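Local atomic coordinates of extracellular solute-binding protein, family 7 (PDB entry 4PET), a protein that binds pyruvate together with a calcium ion, probably as the periplasmic solute-binding component of a TRAP transporter. Residues A[155-160]-A[208-213]; A[227-232]-A[295-300]. One frame throughout, in Å; residues are numbered along the deposited sequence.

Contact 1 of 2, residues A[155-160]-A[208-213]; sequences GGWFKK and DALEWV. With CA (calcium ion), chain E; PYR (pyruvic acid), chain D.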
loop_
_atom_site.group_PDB
_atom_site.type_symbol
_atom_site.label_atom_id
_atom_site.label_comp_id
_atom_site.label_asym_id
_atom_site.label_seq_id
_atom_site.Cartn_x
_atom_site.Cartn_y
_atom_site.Cartn_z
ATOM N N GLY A 155 -17.244 -9.670 6.061
ATOM C CA GLY A 155 -18.316 -10.379 5.380
ATOM C C GLY A 155 -19.681 -9.721 5.540
ATOM O O GLY A 155 -20.594 -9.935 4.716
ATOM N N GLY A 156 -19.828 -8.942 6.615
ATOM C CA GLY A 156 -21.046 -8.183 6.822
ATOM C C GLY A 156 -21.772 -8.454 8.112
ATOM O O GLY A 156 -21.308 -9.186 8.996
ATOM N N TRP A 157 -22.940 -7.831 8.193
ATOM C CA TRP A 157 -23.768 -7.811 9.357
ATOM C C TRP A 157 -25.072 -8.600 9.120
ATOM O O TRP A 157 -25.805 -8.355 8.169
ATOM C CB TRP A 157 -24.080 -6.369 9.671
ATOM C CG TRP A 157 -22.896 -5.547 9.989
ATOM C CD1 TRP A 157 -22.161 -4.794 9.113
ATOM C CD2 TRP A 157 -22.295 -5.361 11.282
ATOM N NE1 TRP A 157 -21.131 -4.155 9.790
ATOM C CE2 TRP A 157 -21.204 -4.482 11.121
ATOM C CE3 TRP A 157 -22.591 -5.831 12.561
ATOM C CZ2 TRP A 157 -20.394 -4.081 12.196
ATOM C CZ3 TRP A 157 -21.787 -5.434 13.621
ATOM C CH2 TRP A 157 -20.713 -4.573 13.430
ATOM N N PHE A 158 -25.350 -9.534 10.006
ATOM C CA PHE A 158 -26.393 -10.516 9.807
ATOM C C PHE A 158 -27.248 -10.557 11.049
ATOM O O PHE A 158 -26.729 -10.530 12.171
ATOM C CB PHE A 158 -25.770 -11.890 9.549
ATOM C CG PHE A 158 -25.124 -12.011 8.203
ATOM C CD1 PHE A 158 -23.944 -11.353 7.936
ATOM C CD2 PHE A 158 -25.738 -12.750 7.189
ATOM C CE1 PHE A 158 -23.341 -11.438 6.676
ATOM C CE2 PHE A 158 -25.151 -12.859 5.925
ATOM C CZ PHE A 158 -23.959 -12.199 5.661
ATOM N N LYS A 159 -28.554 -10.620 10.847
ATOM C CA LYS A 159 -29.483 -10.774 11.956
ATOM C C LYS A 159 -29.497 -12.188 12.506
ATOM O O LYS A 159 -29.786 -12.396 13.699
ATOM C CB LYS A 159 -30.890 -10.397 11.531
ATOM C CG LYS A 159 -31.087 -8.933 11.219
ATOM C CD LYS A 159 -32.478 -8.700 10.624
ATOM C CE LYS A 159 -32.784 -7.238 10.369
ATOM N NZ LYS A 159 -32.911 -6.496 11.637
ATOM N N LYS A 160 -29.210 -13.158 11.647
ATOM C CA LYS A 160 -29.214 -14.573 12.043
ATOM C C LYS A 160 -27.977 -15.214 11.472
ATOM O O LYS A 160 -27.495 -14.793 10.409
ATOM C CB LYS A 160 -30.441 -15.327 11.496
ATOM C CG LYS A 160 -31.726 -14.542 11.481
ATOM C CD LYS A 160 -32.246 -14.270 12.889
ATOM C CE LYS A 160 -33.703 -13.784 12.871
ATOM N NZ LYS A 160 -33.962 -12.706 11.854
ATOM N N ASP A 208 -32.081 -8.599 4.982
ATOM C CA ASP A 208 -31.865 -9.432 6.162
ATOM C C ASP A 208 -30.421 -9.329 6.600
ATOM O O ASP A 208 -30.066 -9.711 7.711
ATOM C CB ASP A 208 -32.174 -10.879 5.823
ATOM C CG ASP A 208 -33.581 -11.055 5.240
ATOM O OD1 ASP A 208 -34.531 -10.667 5.943
ATOM O OD2 ASP A 208 -33.721 -11.568 4.098
ATOM N N ALA A 209 -29.583 -8.809 5.720
ATOM C CA ALA A 209 -28.154 -8.705 6.018
ATOM C C ALA A 209 -27.564 -7.700 5.052
ATOM O O ALA A 209 -28.196 -7.356 4.034
ATOM C CB ALA A 209 -27.509 -10.041 5.825
ATOM N N LEU A 210 -26.358 -7.243 5.338
ATOM C CA LEU A 210 -25.678 -6.339 4.434
ATOM C C LEU A 210 -24.207 -6.416 4.709
ATOM O O LEU A 210 -23.781 -6.861 5.786
ATOM C CB LEU A 210 -26.167 -4.891 4.610
ATOM C CG LEU A 210 -25.956 -4.192 5.965
ATOM C CD1 LEU A 210 -24.540 -3.629 6.124
ATOM C CD2 LEU A 210 -26.975 -3.088 6.082
ATOM N N GLU A 211 -23.427 -5.960 3.748
ATOM C CA GLU A 211 -22.036 -5.675 4.021
ATOM C C GLU A 211 -21.793 -4.249 3.577
ATOM O O GLU A 211 -22.501 -3.713 2.699
ATOM C CB GLU A 211 -21.118 -6.715 3.364
ATOM C CG GLU A 211 -21.036 -6.699 1.859
ATOM C CD GLU A 211 -20.109 -5.587 1.368
ATOM O OE1 GLU A 211 -20.541 -4.768 0.544
ATOM O OE2 GLU A 211 -18.951 -5.513 1.837
ATOM N N TRP A 212 -20.836 -3.597 4.216
ATOM C CA TRP A 212 -20.438 -2.273 3.777
ATOM C C TRP A 212 -18.919 -2.261 3.567
ATOM O O TRP A 212 -18.484 -2.519 2.444
ATOM C CB TRP A 212 -20.957 -1.176 4.709
ATOM C CG TRP A 212 -20.446 0.163 4.369
ATOM C CD1 TRP A 212 -19.654 0.958 5.148
ATOM C CD2 TRP A 212 -20.634 0.861 3.144
ATOM N NE1 TRP A 212 -19.338 2.108 4.482
ATOM C CE2 TRP A 212 -19.926 2.077 3.241
ATOM C CE3 TRP A 212 -21.341 0.583 1.964
ATOM C CZ2 TRP A 212 -19.919 3.022 2.225
ATOM C CZ3 TRP A 212 -21.322 1.513 0.952
ATOM C CH2 TRP A 212 -20.609 2.719 1.079
ATOM N N VAL A 213 -18.131 -2.028 4.621
ATOM C CA VAL A 213 -16.673 -2.040 4.491
ATOM C C VAL A 213 -15.962 -2.864 5.556
ATOM O O VAL A 213 -15.249 -3.833 5.262
ATOM C CB VAL A 213 -16.103 -0.606 4.490
ATOM C CG1 VAL A 213 -14.569 -0.652 4.526
ATOM C CG2 VAL A 213 -16.609 0.161 3.245
HETATM CA CA CA E . -18.355 -3.670 0.381
HETATM C C PYR D . -19.366 -0.947 -1.134
HETATM O O PYR D . -19.857 -2.076 -0.698
HETATM O OXT PYR D . -20.179 -0.184 -1.807
HETATM C CA PYR D . -18.052 -0.548 -0.809
HETATM O O3 PYR D . -17.188 -1.398 -0.314
HETATM C CB PYR D . -17.614 0.876 -0.962
HETATM O O HOH W 1 -30.035 -12.235 8.745
#
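F158 has CG anti to its carbonyl carbon (chi1 -72°), and this lays one face of its ring over the methyl group of A209. A209 CB comes closest to F158 CD2, at 3.5 Å, and sits off the ring centre toward the rim. It is a CH-pi contact. W157 takes a similar first torsion but points to the other face of the sheet. There L210 has CG wedged between its backbone N and carbonyl carbon (chi1 62°), and the two side chains cross obliquely. L210 CD1 meets W157 CD1 at 4.0 Å. The indole nitrogen of W157 is satisfied by D218.

Strands 156-158 and 209-210 are antiparallel neighbours in a mixed sheet. This is probably the sheet of one alpha/beta lobe, as in two-lobed DctP-family proteins, which hold ligand between lobes. W157 and L210 form the hydrogen-bonded pair, F158 and A209 the non-hydrogen-bonded one. W157 N gives the shorter bond, 2.7 Å to L210 O, and it is nearly straight. L210 N returns a bond of 3.1 Å to W157 O. G155 and G156 together face Y231 on the neighbouring strand, a classic beta bulge. G156 CA lies 3.2 Å from L210 O, and a side chain on G156 would clash with that carbonyl. At the other end, a water accepts from K160 N and donates to D208 O.

Beyond the strand, residues 211-213 reach the ligand. The E211 chain bends at chi2 (79°), and both its carboxylate oxygens bind the calcium ion, OE2 at 2.4 Å. W212 O binds the same ion, as do two oxygens of the pyruvate. Q153 and E236 complete the metal site. The pyruvate lies over one face of the W212 indole, toward its rim; W212 CZ3 is 3.4 Å from PYR OXT.

Contact 2 of 2, residues A[227-232]-A[295-300]; sequences APYYYT and QMRSFP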
loop_
_atom_site.group_PDB
_atom_site.type_symbol
_atom_site.label_atom_id
_atom_site.label_comp_id
_atom_site.label_asym_id
_atom_site.label_seq_id
_atom_site.Cartn_x
_atom_site.Cartn_y
_atom_site.Cartn_z
ATOM N N ALA A 227 -28.252 -5.926 13.879
ATOM C CA ALA A 227 -27.664 -7.112 13.299
ATOM C C ALA A 227 -26.389 -7.413 14.076
ATOM O O ALA A 227 -25.362 -6.792 13.847
ATOM C CB ALA A 227 -27.336 -6.887 11.845
ATOM N N PRO A 228 -26.458 -8.367 15.001
ATOM C CA PRO A 228 -25.330 -8.607 15.899
ATOM C C PRO A 228 -24.239 -9.542 15.383
ATOM O O PRO A 228 -23.196 -9.572 16.039
ATOM C CB PRO A 228 -25.994 -9.225 17.123
ATOM C CG PRO A 228 -27.190 -9.914 16.601
ATOM C CD PRO A 228 -27.663 -9.096 15.422
ATOM N N TYR A 229 -24.461 -10.310 14.312
ATOM C CA TYR A 229 -23.422 -11.231 13.820
ATOM C C TYR A 229 -22.568 -10.550 12.757
ATOM O O TYR A 229 -23.086 -10.104 11.732
ATOM C CB TYR A 229 -24.053 -12.529 13.296
ATOM C CG TYR A 229 -24.906 -13.203 14.362
ATOM C CD1 TYR A 229 -24.311 -13.894 15.408
ATOM C CD2 TYR A 229 -26.291 -13.114 14.348
ATOM C CE1 TYR A 229 -25.072 -14.511 16.399
ATOM C CE2 TYR A 229 -27.064 -13.722 15.357
ATOM C CZ TYR A 229 -26.433 -14.413 16.377
ATOM O OH TYR A 229 -27.157 -15.016 17.386
ATOM N N TYR A 230 -21.273 -10.454 13.037
ATOM C CA TYR A 230 -20.345 -9.729 12.195
ATOM C C TYR A 230 -19.396 -10.755 11.574
ATOM O O TYR A 230 -18.578 -11.363 12.266
ATOM C CB TYR A 230 -19.593 -8.722 13.051
ATOM C CG TYR A 230 -18.898 -7.598 12.295
ATOM C CD1 TYR A 230 -19.154 -7.351 10.954
ATOM C CD2 TYR A 230 -17.976 -6.790 12.945
ATOM C CE1 TYR A 230 -18.543 -6.309 10.295
ATOM C CE2 TYR A 230 -17.357 -5.749 12.304
ATOM C CZ TYR A 230 -17.625 -5.519 10.978
ATOM O OH TYR A 230 -16.986 -4.481 10.349
ATOM N N TYR A 231 -19.521 -10.954 10.271
ATOM C CA TYR A 231 -18.860 -12.049 9.600
ATOM C C TYR A 231 -17.548 -11.609 9.012
ATOM O O TYR A 231 -17.399 -10.449 8.575
ATOM C CB TYR A 231 -19.774 -12.639 8.499
ATOM C CG TYR A 231 -20.699 -13.696 9.051
ATOM C CD1 TYR A 231 -21.859 -13.341 9.736
ATOM C CD2 TYR A 231 -20.392 -15.051 8.938
ATOM C CE1 TYR A 231 -22.687 -14.292 10.268
ATOM C CE2 TYR A 231 -21.225 -16.015 9.478
ATOM C CZ TYR A 231 -22.367 -15.623 10.147
ATOM O OH TYR A 231 -23.222 -16.551 10.705
ATOM N N THR A 232 -16.589 -12.524 9.005
ATOM C CA THR A 232 -15.315 -12.267 8.333
ATOM C C THR A 232 -15.464 -12.397 6.791
ATOM O O THR A 232 -16.425 -13.000 6.317
ATOM C CB THR A 232 -14.233 -13.224 8.841
ATOM O OG1 THR A 232 -14.620 -14.569 8.552
ATOM C CG2 THR A 232 -14.012 -13.060 10.372
ATOM N N GLN A 295 -21.149 -10.115 17.881
ATOM C CA GLN A 295 -20.623 -11.477 17.907
ATOM C C GLN A 295 -19.954 -11.765 16.569
ATOM O O GLN A 295 -20.637 -11.892 15.573
ATOM C CB GLN A 295 -21.807 -12.448 18.042
ATOM C CG GLN A 295 -22.735 -12.193 19.235
ATOM C CD GLN A 295 -22.455 -13.137 20.398
ATOM O OE1 GLN A 295 -22.309 -14.353 20.212
ATOM N NE2 GLN A 295 -22.375 -12.584 21.603
HETATM N N MSE A 296 -18.645 -11.930 16.538
HETATM C CA MSE A 296 -17.983 -12.132 15.273
HETATM C C MSE A 296 -18.109 -13.581 14.834
HETATM O O MSE A 296 -18.034 -14.483 15.642
HETATM C CB MSE A 296 -16.525 -11.661 15.345
HETATM C CG MSE A 296 -16.403 -10.105 15.189
HETATM SE SE MSE A 296 -14.769 -9.485 14.353
HETATM C CE MSE A 296 -13.971 -11.205 14.194
ATOM N N ARG A 297 -18.341 -13.791 13.535
ATOM C CA ARG A 297 -18.624 -15.129 13.018
ATOM C C ARG A 297 -17.893 -15.415 11.714
ATOM O O ARG A 297 -17.423 -14.507 11.025
ATOM C CB ARG A 297 -20.139 -15.338 12.782
ATOM C CG ARG A 297 -21.001 -15.365 14.050
ATOM C CD ARG A 297 -20.794 -16.623 14.846
ATOM N NE ARG A 297 -21.640 -16.730 16.036
ATOM C CZ ARG A 297 -21.347 -16.235 17.238
ATOM N NH1 ARG A 297 -20.244 -15.526 17.429
ATOM N NH2 ARG A 297 -22.180 -16.419 18.258
ATOM N N SER A 298 -17.852 -16.695 11.372
ATOM C CA SER A 298 -17.246 -17.154 10.149
ATOM C C SER A 298 -18.255 -18.039 9.433
ATOM O O SER A 298 -19.094 -18.676 10.065
ATOM C CB SER A 298 -15.988 -17.952 10.485
ATOM O OG SER A 298 -14.894 -17.077 10.684
ATOM N N PHE A 299 -18.160 -18.110 8.113
ATOM C CA PHE A 299 -19.017 -19.023 7.368
ATOM C C PHE A 299 -18.499 -20.468 7.533
ATOM O O PHE A 299 -17.283 -20.722 7.444
ATOM C CB PHE A 299 -19.029 -18.611 5.905
ATOM C CG PHE A 299 -19.634 -17.255 5.665
ATOM C CD1 PHE A 299 -21.003 -17.095 5.708
ATOM C CD2 PHE A 299 -18.818 -16.126 5.443
ATOM C CE1 PHE A 299 -21.588 -15.848 5.478
ATOM C CE2 PHE A 299 -19.390 -14.853 5.222
ATOM C CZ PHE A 299 -20.779 -14.717 5.238
ATOM N N PRO A 300 -19.411 -21.416 7.803
ATOM C CA PRO A 300 -18.980 -22.807 7.898
ATOM C C PRO A 300 -18.280 -23.289 6.613
ATOM O O PRO A 300 -18.492 -22.738 5.530
ATOM C CB PRO A 300 -20.285 -23.561 8.167
ATOM C CG PRO A 300 -21.213 -22.557 8.717
ATOM C CD PRO A 300 -20.831 -21.241 8.161
HETATM O O HOH W 2 -25.081 -17.010 18.673
HETATM O O HOH W 3 -21.897 -18.819 11.259
#
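The ring of Y231 lies between R297 and F299. R297 CB sits over one face of it, a CH-pi contact with CB 3.5 Å from Y231 CZ. F299 makes a face-to-face stack with the same ring. Their planes are tilted by 30°, and Y231 CD2 lies over the centre of the F299 ring. Y231 OH accepts a hydrogen bond from I162 N, and a water links it to S298 O. Y229 and Q295 run side by side, with ring and amide planes nearly perpendicular.

Strands 229-231 and 295-297 are parallel, and 295-297 is an outermost strand of the mixed sheet within this chain. Four backbone bonds join the segments. Q295 N to P228 O is almost straight, at 2.8 Å, and the ladder ends with T232 N to R297 O.

The guanidinium of R297 is turned 56° from the Y229 ring. Y229 CD1 lies over one face of the guanidinium, 3.9 Å from R297 NE. The bend at chi2 (-72°) folds the R297 chain back beside its own strand. There NH2 bonds Q295 OE1 at 2.8 Å and NH1 bonds M296 O, while NE pairs with E161. A leucine here would probably leave E161 without its charged mate and let the Q295 amide turn more freely.

On the face opposite Y231, the selenium of M296, a selenomethionine, stands obliquely to the Y230 ring in a Met-aromatic contact. M296 also packs on L345 of the second subunit. T232 OG1 and S298 OG share a weak hydrogen bond of 3.3 Å.

In the fold
Contacts 1 and 2 lie in one six-stranded mixed sheet, with centres about 8 Å apart. Strands 156-158 and 229-231 are neighbours. The order across this part is 209-210, 156-158, 229-231, 295-297. Along the chain the contacts come in series: contact 1 closes before contact 2 opens. Backbone bonds of G155 and G156 to Y231 join them, and the W157 and Y230 rings stack. Contact 1 is buried and runs into the calcium and pyruvate site. Contact 2 is at the surface, where M296 meets the second subunit. The sheet thus connects the ligand site to the edge near the subunit interface.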